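Long-range contacts in periplasmic binding protein component of an ABC type zinc uptake transporter (Synechocystis sp., PDB 1PQ4), which binds zinc in the periplasm, probably to deliver it to the membrane components of an ABC-type zinc uptake transporter: residues I134-K142 / P268-L277; L238-T249 / I259-L269. All coordinates share one frame; numbering follows the deposited sequence.

Contact 1. Residues I134-K142 / P268-L277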
loop_
_atom_site.group_PDB
_atom_site.type_symbol
_atom_site.label_atom_id
_atom_site.label_comp_id
_atom_site.label_asym_id
_atom_site.label_seq_id
_atom_site.Cartn_x
_atom_site.Cartn_y
_atom_site.Cartn_z
ATOM N N ILE A 134 -0.969 4.809 -2.484
ATOM C CA ILE A 134 -2.214 4.669 -3.238
ATOM C C ILE A 134 -2.691 3.214 -3.403
ATOM O O ILE A 134 -3.819 2.980 -3.849
ATOM C CB ILE A 134 -2.063 5.307 -4.654
ATOM C CG1 ILE A 134 -0.893 4.606 -5.409
ATOM C CG2 ILE A 134 -1.810 6.837 -4.476
ATOM C CD1 ILE A 134 -0.844 3.103 -5.565
ATOM N N TRP A 135 -1.863 2.251 -3.005
ATOM C CA TRP A 135 -2.263 0.858 -3.226
ATOM C C TRP A 135 -3.216 0.324 -2.174
ATOM O O TRP A 135 -3.638 -0.843 -2.252
ATOM C CB TRP A 135 -1.017 -0.059 -3.330
ATOM C CG TRP A 135 -0.266 -0.186 -1.995
ATOM C CD1 TRP A 135 -0.494 -1.087 -0.985
ATOM C CD2 TRP A 135 0.841 0.613 -1.585
ATOM N NE1 TRP A 135 0.427 -0.898 0.036
ATOM C CE2 TRP A 135 1.258 0.139 -0.311
ATOM C CE3 TRP A 135 1.533 1.687 -2.184
ATOM C CZ2 TRP A 135 2.344 0.700 0.379
ATOM C CZ3 TRP A 135 2.611 2.247 -1.504
ATOM C CH2 TRP A 135 3.010 1.748 -0.236
ATOM N N LEU A 136 -3.539 1.171 -1.193
ATOM C CA LEU A 136 -4.436 0.721 -0.131
ATOM C C LEU A 136 -5.833 1.301 -0.275
ATOM O O LEU A 136 -6.640 1.231 0.643
ATOM C CB LEU A 136 -3.822 1.052 1.248
ATOM C CG LEU A 136 -2.542 0.206 1.460
ATOM C CD1 LEU A 136 -1.736 0.815 2.609
ATOM C CD2 LEU A 136 -2.863 -1.261 1.725
ATOM N N SER A 137 -6.104 1.922 -1.429
ATOM C CA SER A 137 -7.438 2.473 -1.722
ATOM C C SER A 137 -8.055 1.644 -2.848
ATOM O O SER A 137 -7.562 1.693 -3.995
ATOM C CB SER A 137 -7.314 3.922 -2.208
ATOM O OG SER A 137 -8.557 4.358 -2.745
ATOM N N PRO A 138 -9.130 0.865 -2.576
ATOM C CA PRO A 138 -9.721 0.075 -3.691
ATOM C C PRO A 138 -10.108 0.992 -4.884
ATOM O O PRO A 138 -9.999 0.600 -6.040
ATOM C CB PRO A 138 -11.007 -0.531 -3.087
ATOM C CG PRO A 138 -10.619 -0.725 -1.605
ATOM C CD PRO A 138 -9.818 0.601 -1.298
ATOM N N THR A 139 -10.557 2.190 -4.565
ATOM C CA THR A 139 -10.981 3.151 -5.602
ATOM C C THR A 139 -9.802 3.507 -6.508
ATOM O O THR A 139 -9.908 3.454 -7.725
ATOM C CB THR A 139 -11.586 4.387 -4.890
ATOM O OG1 THR A 139 -12.829 3.966 -4.323
ATOM C CG2 THR A 139 -11.883 5.558 -5.849
ATOM N N LEU A 140 -8.669 3.830 -5.904
ATOM C CA LEU A 140 -7.494 4.182 -6.686
ATOM C C LEU A 140 -6.886 2.944 -7.327
ATOM O O LEU A 140 -6.255 3.026 -8.379
ATOM C CB LEU A 140 -6.487 4.908 -5.784
ATOM C CG LEU A 140 -6.844 6.321 -5.364
ATOM C CD1 LEU A 140 -8.133 6.321 -4.607
ATOM C CD2 LEU A 140 -5.707 6.866 -4.440
ATOM N N VAL A 141 -7.098 1.765 -6.742
ATOM C CA VAL A 141 -6.531 0.595 -7.398
ATOM C C VAL A 141 -7.248 0.306 -8.706
ATOM O O VAL A 141 -6.680 -0.318 -9.588
ATOM C CB VAL A 141 -6.523 -0.654 -6.419
ATOM C CG1 VAL A 141 -6.182 -1.966 -7.157
ATOM C CG2 VAL A 141 -5.393 -0.389 -5.366
ATOM N N LYS A 142 -8.536 0.660 -8.790
ATOM C CA LYS A 142 -9.210 0.522 -10.094
ATOM C C LYS A 142 -8.424 1.258 -11.172
ATOM O O LYS A 142 -8.284 0.757 -12.265
ATOM C CB LYS A 142 -10.612 1.157 -10.109
ATOM C CG LYS A 142 -11.598 0.444 -9.172
ATOM C CD LYS A 142 -12.988 1.101 -9.308
ATOM C CE LYS A 142 -14.001 0.541 -8.304
ATOM N NZ LYS A 142 -15.381 1.052 -8.672
ATOM N N PRO A 268 0.620 -2.944 5.834
ATOM C CA PRO A 268 0.343 -2.259 4.551
ATOM C C PRO A 268 0.932 -2.988 3.328
ATOM O O PRO A 268 0.549 -2.695 2.191
ATOM C CB PRO A 268 0.956 -0.873 4.763
ATOM C CG PRO A 268 2.160 -1.183 5.624
ATOM C CD PRO A 268 1.551 -2.168 6.674
ATOM N N LEU A 269 1.836 -3.961 3.549
ATOM C CA LEU A 269 2.488 -4.665 2.439
ATOM C C LEU A 269 2.055 -6.108 2.242
ATOM O O LEU A 269 2.725 -6.872 1.537
ATOM C CB LEU A 269 4.038 -4.662 2.570
ATOM C CG LEU A 269 4.702 -3.288 2.693
ATOM C CD1 LEU A 269 6.257 -3.452 2.637
ATOM C CD2 LEU A 269 4.229 -2.396 1.531
ATOM N N ALA A 270 0.938 -6.484 2.838
ATOM C CA ALA A 270 0.436 -7.856 2.680
ATOM C C ALA A 270 0.193 -8.199 1.201
ATOM O O ALA A 270 -0.397 -7.395 0.475
ATOM C CB ALA A 270 -0.888 -8.024 3.463
ATOM N N ALA A 271 0.605 -9.394 0.775
ATOM C CA ALA A 271 0.404 -9.815 -0.605
ATOM C C ALA A 271 -1.041 -10.289 -0.818
ATOM O O ALA A 271 -1.548 -10.224 -1.923
ATOM C CB ALA A 271 1.383 -10.943 -0.983
ATOM N N ASP A 272 -1.698 -10.752 0.249
ATOM C CA ASP A 272 -3.090 -11.293 0.170
ATOM C C ASP A 272 -3.890 -10.042 0.388
ATOM O O ASP A 272 -4.601 -9.880 1.372
ATOM C CB ASP A 272 -3.247 -12.327 1.320
ATOM C CG ASP A 272 -4.541 -13.130 1.241
ATOM O OD1 ASP A 272 -5.063 -13.363 0.136
ATOM O OD2 ASP A 272 -5.034 -13.563 2.309
ATOM N N TRP A 273 -3.772 -9.137 -0.597
ATOM C CA TRP A 273 -4.312 -7.780 -0.506
ATOM C C TRP A 273 -5.759 -7.581 -0.146
ATOM O O TRP A 273 -6.072 -6.741 0.681
ATOM C CB TRP A 273 -3.976 -6.997 -1.829
ATOM C CG TRP A 273 -4.375 -5.581 -1.851
ATOM C CD1 TRP A 273 -3.670 -4.495 -1.385
ATOM C CD2 TRP A 273 -5.591 -5.071 -2.406
ATOM N NE1 TRP A 273 -4.412 -3.311 -1.631
ATOM C CE2 TRP A 273 -5.578 -3.661 -2.259
ATOM C CE3 TRP A 273 -6.693 -5.677 -3.028
ATOM C CZ2 TRP A 273 -6.617 -2.860 -2.707
ATOM C CZ3 TRP A 273 -7.736 -4.853 -3.481
ATOM C CH2 TRP A 273 -7.685 -3.473 -3.314
ATOM N N SER A 274 -6.643 -8.327 -0.794
ATOM C CA SER A 274 -8.066 -8.142 -0.532
ATOM C C SER A 274 -8.474 -8.613 0.875
ATOM O O SER A 274 -9.150 -7.907 1.624
ATOM C CB SER A 274 -8.874 -8.874 -1.626
ATOM O OG SER A 274 -10.236 -8.565 -1.448
ATOM N N SER A 275 -8.071 -9.819 1.238
ATOM C CA SER A 275 -8.427 -10.294 2.577
ATOM C C SER A 275 -7.717 -9.470 3.635
ATOM O O SER A 275 -8.268 -9.236 4.696
ATOM C CB SER A 275 -8.135 -11.799 2.713
ATOM O OG SER A 275 -6.753 -12.038 2.738
ATOM N N ASN A 276 -6.499 -8.983 3.360
ATOM C CA ASN A 276 -5.826 -8.112 4.358
ATOM C C ASN A 276 -6.608 -6.827 4.583
ATOM O O ASN A 276 -6.795 -6.390 5.725
ATOM C CB ASN A 276 -4.418 -7.743 3.867
ATOM C CG ASN A 276 -3.641 -6.889 4.888
ATOM O OD1 ASN A 276 -3.258 -5.740 4.621
ATOM N ND2 ASN A 276 -3.428 -7.447 6.060
ATOM N N LEU A 277 -7.098 -6.200 3.502
ATOM C CA LEU A 277 -7.840 -4.955 3.676
ATOM C C LEU A 277 -9.118 -5.180 4.501
ATOM O O LEU A 277 -9.512 -4.315 5.265
ATOM C CB LEU A 277 -8.236 -4.355 2.340
ATOM C CG LEU A 277 -7.217 -3.399 1.759
ATOM C CD1 LEU A 277 -7.921 -2.697 0.510
ATOM C CD2 LEU A 277 -6.805 -2.377 2.827
#
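Two tryptophans reach across this contact in opposite senses, each giving its indole N-H to a backbone carbonyl of the other segment. Trp135 NE1 bonds to Pro268 O at 2.8 Å, nearly straight at 168° and with the acceptor in the indole plane. In return Trp273 NE1 meets Trp135 O at 2.7 Å, but this bond is bent to 138°, its acceptor tilted from the indole plane. Trp273 CG stands anti to the backbone N (chi1 -176°), which carries the indole from the first turn of helix 273-288 across to residues 135-141.

Aliphatic groups fill in around the indoles. Leu277 CD1 sits over one face of Trp273, offset toward the rim, and meets Pro138 CG tip to tip at 4.0 Å. Val141 CG2 approaches Trp273 CZ2 at 3.8 Å, while Leu136 CD1 packs on Pro268 CB at the same distance.

Further out, Phe15 of helix 10-20 meets Trp273 edge-to-face, and Phe62 does the same to Trp135. Tryptophan suits both places because it joins a large apolar surface to one N-H donor: two buried carbonyls are satisfied, whereas Leu136 O, buried beside Leu277 CD1, has no partner in the model. Each bond restrains the rotation of its indole, that of Trp135 beside the zinc site.

Contact 2. Residues L238-T249 / I259-L269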
loop_
_atom_site.group_PDB
_atom_site.type_symbol
_atom_site.label_atom_id
_atom_site.label_comp_id
_atom_site.label_asym_id
_atom_site.label_seq_id
_atom_site.Cartn_x
_atom_site.Cartn_y
_atom_site.Cartn_z
ATOM N N LEU A 238 -9.438 6.461 22.683
ATOM C CA LEU A 238 -9.029 5.379 21.775
ATOM C C LEU A 238 -8.763 4.050 22.518
ATOM O O LEU A 238 -8.159 4.015 23.581
ATOM C CB LEU A 238 -7.831 5.826 20.935
ATOM C CG LEU A 238 -8.192 7.076 20.114
ATOM C CD1 LEU A 238 -6.980 7.546 19.352
ATOM C CD2 LEU A 238 -9.355 6.777 19.146
ATOM N N THR A 239 -9.243 2.968 21.936
ATOM C CA THR A 239 -9.185 1.631 22.511
ATOM C C THR A 239 -8.036 0.728 22.081
ATOM O O THR A 239 -7.744 -0.294 22.716
ATOM C CB THR A 239 -10.524 0.916 22.152
ATOM O OG1 THR A 239 -11.459 1.112 23.224
ATOM C CG2 THR A 239 -10.342 -0.595 21.841
ATOM N N MET A 240 -7.392 1.097 20.988
ATOM C CA MET A 240 -6.366 0.251 20.453
ATOM C C MET A 240 -5.331 1.097 19.779
ATOM O O MET A 240 -5.634 2.197 19.313
ATOM C CB MET A 240 -7.005 -0.683 19.444
ATOM C CG MET A 240 -6.193 -1.871 19.065
ATOM S SD MET A 240 -6.575 -3.160 20.223
ATOM C CE MET A 240 -8.386 -3.202 20.050
ATOM N N VAL A 241 -4.102 0.612 19.744
ATOM C CA VAL A 241 -3.061 1.370 19.068
ATOM C C VAL A 241 -2.511 0.397 18.045
ATOM O O VAL A 241 -2.251 -0.768 18.370
ATOM C CB VAL A 241 -1.937 1.827 20.018
ATOM C CG1 VAL A 241 -0.884 2.585 19.234
ATOM C CG2 VAL A 241 -2.532 2.710 21.116
ATOM N N PHE A 242 -2.384 0.852 16.798
ATOM C CA PHE A 242 -1.898 -0.040 15.773
ATOM C C PHE A 242 -0.448 0.228 15.464
ATOM O O PHE A 242 0.018 1.349 15.551
ATOM C CB PHE A 242 -2.723 0.135 14.515
ATOM C CG PHE A 242 -4.135 -0.246 14.693
ATOM C CD1 PHE A 242 -5.114 0.729 14.863
ATOM C CD2 PHE A 242 -4.496 -1.583 14.711
ATOM C CE1 PHE A 242 -6.450 0.375 15.051
ATOM C CE2 PHE A 242 -5.857 -1.950 14.894
ATOM C CZ PHE A 242 -6.818 -0.965 15.062
ATOM N N GLY A 243 0.256 -0.838 15.134
ATOM C CA GLY A 243 1.657 -0.713 14.752
ATOM C C GLY A 243 1.711 -1.445 13.425
ATOM O O GLY A 243 0.716 -2.000 12.962
ATOM N N GLU A 244 2.862 -1.453 12.801
ATOM C CA GLU A 244 3.003 -2.115 11.512
ATOM C C GLU A 244 4.170 -3.071 11.626
ATOM O O GLU A 244 5.147 -2.783 12.341
ATOM C CB GLU A 244 3.259 -1.054 10.423
ATOM C CG GLU A 244 2.004 -0.509 9.863
ATOM C CD GLU A 244 1.755 0.943 10.201
ATOM O OE1 GLU A 244 2.165 1.379 11.316
ATOM O OE2 GLU A 244 1.124 1.625 9.336
ATOM N N THR A 245 4.080 -4.203 10.931
ATOM C CA THR A 245 5.142 -5.220 10.995
ATOM C C THR A 245 6.493 -4.746 10.549
ATOM O O THR A 245 7.496 -5.229 11.038
ATOM C CB THR A 245 4.877 -6.450 10.090
ATOM O OG1 THR A 245 3.571 -6.361 9.477
ATOM C CG2 THR A 245 5.003 -7.711 10.908
ATOM N N GLN A 246 6.517 -3.810 9.600
ATOM C CA GLN A 246 7.792 -3.336 9.057
ATOM C C GLN A 246 8.497 -2.308 9.920
ATOM O O GLN A 246 9.594 -1.901 9.599
ATOM C CB GLN A 246 7.585 -2.754 7.639
ATOM C CG GLN A 246 7.039 -3.774 6.633
ATOM C CD GLN A 246 5.518 -3.983 6.751
ATOM O OE1 GLN A 246 4.941 -4.918 6.149
ATOM N NE2 GLN A 246 4.864 -3.112 7.524
ATOM N N PHE A 247 7.861 -1.863 10.996
ATOM C CA PHE A 247 8.489 -0.860 11.845
ATOM C C PHE A 247 8.420 -1.340 13.283
ATOM O O PHE A 247 7.601 -2.181 13.630
ATOM C CB PHE A 247 7.758 0.483 11.720
ATOM C CG PHE A 247 7.616 0.970 10.296
ATOM C CD1 PHE A 247 6.534 0.591 9.512
ATOM C CD2 PHE A 247 8.592 1.780 9.732
ATOM C CE1 PHE A 247 6.429 1.011 8.186
ATOM C CE2 PHE A 247 8.491 2.207 8.396
ATOM C CZ PHE A 247 7.416 1.820 7.637
ATOM N N SER A 248 9.291 -0.810 14.120
ATOM C CA SER A 248 9.298 -1.188 15.518
ATOM C C SER A 248 7.936 -0.799 16.105
ATOM O O SER A 248 7.374 0.246 15.736
ATOM C CB SER A 248 10.384 -0.410 16.247
ATOM O OG SER A 248 10.121 -0.485 17.623
ATOM N N THR A 249 7.396 -1.628 16.985
ATOM C CA THR A 249 6.112 -1.281 17.614
ATOM C C THR A 249 6.357 -0.737 19.013
ATOM O O THR A 249 5.418 -0.561 19.775
ATOM C CB THR A 249 5.210 -2.492 17.762
ATOM O OG1 THR A 249 5.917 -3.511 18.488
ATOM C CG2 THR A 249 4.820 -3.051 16.376
ATOM N N ILE A 259 -2.247 4.717 27.916
ATOM C CA ILE A 259 -3.627 5.196 27.795
ATOM C C ILE A 259 -4.660 4.108 27.934
ATOM O O ILE A 259 -5.809 4.342 27.605
ATOM C CB ILE A 259 -3.889 5.895 26.461
ATOM C CG1 ILE A 259 -3.953 4.846 25.336
ATOM C CG2 ILE A 259 -2.798 6.932 26.210
ATOM C CD1 ILE A 259 -4.501 5.361 24.009
ATOM N N GLY A 260 -4.259 2.923 28.391
ATOM C CA GLY A 260 -5.226 1.865 28.586
ATOM C C GLY A 260 -5.809 1.200 27.353
ATOM O O GLY A 260 -6.994 0.866 27.360
ATOM N N ALA A 261 -4.986 0.981 26.314
ATOM C CA ALA A 261 -5.433 0.319 25.069
ATOM C C ALA A 261 -4.692 -0.994 24.772
ATOM O O ALA A 261 -3.739 -1.343 25.456
ATOM C CB ALA A 261 -5.233 1.281 23.893
ATOM N N GLY A 262 -5.125 -1.704 23.734
ATOM C CA GLY A 262 -4.465 -2.929 23.298
ATOM C C GLY A 262 -3.566 -2.589 22.068
ATOM O O GLY A 262 -3.586 -1.440 21.617
ATOM N N VAL A 263 -2.796 -3.549 21.544
ATOM C CA VAL A 263 -1.883 -3.315 20.407
ATOM C C VAL A 263 -2.111 -4.311 19.274
ATOM O O VAL A 263 -2.005 -5.521 19.471
ATOM C CB VAL A 263 -0.410 -3.460 20.841
ATOM C CG1 VAL A 263 0.505 -3.474 19.627
ATOM C CG2 VAL A 263 -0.019 -2.293 21.749
ATOM N N GLU A 264 -2.423 -3.820 18.076
ATOM C CA GLU A 264 -2.660 -4.729 16.932
ATOM C C GLU A 264 -1.749 -4.327 15.791
ATOM O O GLU A 264 -1.306 -3.173 15.745
ATOM C CB GLU A 264 -4.099 -4.605 16.424
ATOM C CG GLU A 264 -5.136 -5.232 17.320
ATOM C CD GLU A 264 -5.574 -6.599 16.842
ATOM O OE1 GLU A 264 -4.720 -7.377 16.350
ATOM O OE2 GLU A 264 -6.779 -6.894 16.974
ATOM N N LEU A 265 -1.475 -5.271 14.896
ATOM C CA LEU A 265 -0.630 -5.025 13.743
ATOM C C LEU A 265 -1.458 -4.805 12.501
ATOM O O LEU A 265 -2.484 -5.462 12.301
ATOM C CB LEU A 265 0.277 -6.210 13.459
ATOM C CG LEU A 265 1.433 -6.456 14.430
ATOM C CD1 LEU A 265 2.365 -7.534 13.880
ATOM C CD2 LEU A 265 2.178 -5.156 14.626
ATOM N N LEU A 266 -1.041 -3.857 11.673
ATOM C CA LEU A 266 -1.724 -3.664 10.381
ATOM C C LEU A 266 -0.552 -3.897 9.424
ATOM O O LEU A 266 0.600 -3.539 9.741
ATOM C CB LEU A 266 -2.281 -2.245 10.228
ATOM C CG LEU A 266 -3.373 -1.831 11.198
ATOM C CD1 LEU A 266 -3.911 -0.430 10.822
ATOM C CD2 LEU A 266 -4.511 -2.852 11.158
ATOM N N ASP A 267 -0.787 -4.555 8.308
ATOM C CA ASP A 267 0.311 -4.817 7.384
ATOM C C ASP A 267 0.015 -4.102 6.056
ATOM O O ASP A 267 -0.784 -4.587 5.249
ATOM C CB ASP A 267 0.422 -6.304 7.098
ATOM C CG ASP A 267 1.640 -6.628 6.287
ATOM O OD1 ASP A 267 2.311 -5.671 5.784
ATOM O OD2 ASP A 267 1.924 -7.840 6.139
ATOM N N PRO A 268 0.620 -2.944 5.834
ATOM C CA PRO A 268 0.343 -2.259 4.551
ATOM C C PRO A 268 0.932 -2.988 3.328
ATOM O O PRO A 268 0.549 -2.695 2.191
ATOM C CB PRO A 268 0.956 -0.873 4.763
ATOM C CG PRO A 268 2.160 -1.183 5.624
ATOM C CD PRO A 268 1.551 -2.168 6.674
ATOM N N LEU A 269 1.836 -3.961 3.549
ATOM C CA LEU A 269 2.488 -4.665 2.439
ATOM C C LEU A 269 2.055 -6.108 2.242
ATOM O O LEU A 269 2.725 -6.872 1.537
ATOM C CB LEU A 269 4.038 -4.662 2.570
ATOM C CG LEU A 269 4.702 -3.288 2.693
ATOM C CD1 LEU A 269 6.257 -3.452 2.637
ATOM C CD2 LEU A 269 4.229 -2.396 1.531
#
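Val241 and Val263 pair side by side in two parallel strands, 240-244 and 262-266, whose axes approach to 4.5 Å. Five backbone hydrogen bonds join the segments, alternating in direction as parallel pairing requires. Gly262 N gives to Thr239 O at 3.1 Å and Gly262 O receives Val241 N; the series ends with Leu266 N on Gly243 O at 2.9 Å. Several CA-H...O contacts lie between them, among them Phe242 CA to Glu264 O at 3.2 Å.

Apolar packing divides between the two faces. On that of Phe242, the ring is flanked obliquely by Glu264 CB, 3.5 Å from Phe242 CD2, and by Leu266 CG; Met240 CG lies over one ring face, offset toward the rim. The Met240 chain bends at chi2 (88°) and chi3, bringing its sulfur beside Gly262, where the lack of a side chain leaves room. On the other face Leu265 CD2 touches Thr249 CG2 at 3.8 Å, close by Gly243, where a side chain would collide with the Thr249 methyl.

Among the polar groups, Asp267 OD1 accepts Leu269 N at 2.9 Å, an Asx turn that bends the chain after the strand. Glu244 lays CG against Pro268 CD at 3.6 Å, while its carboxylate bonds to His197 N and Trp200 NE1.

The pair belongs to a right-handed beta-alpha-beta unit. Helix 250-259 lies against Val241 and Val263, whereas Phe242 faces Lys283 and Ile284 of helix 273-288 and also touches Val195 of strand 192-195.

In the fold
Contact 1 and contact 2 share Pro268 and Leu269, the link from strand 262-266 toward helix 273-288, although their centres lie 18 Å apart. The strand pair of contact 2 is local, whereas contact 1 brings together parts of the chain more than 120 residues apart, close to the centre of the molecule. Both reach the zinc site formed by His37, His133 and His197. The Trp135 side chain of contact 1 is about 5 Å from the zinc ion at nearest atoms, and that of the shared Pro268 about 6 Å. From contact 2, Glu244 lies about 4 Å from His197, side chain to side chain, and its carboxylate bond to the His197 backbone probably steadies that ligand.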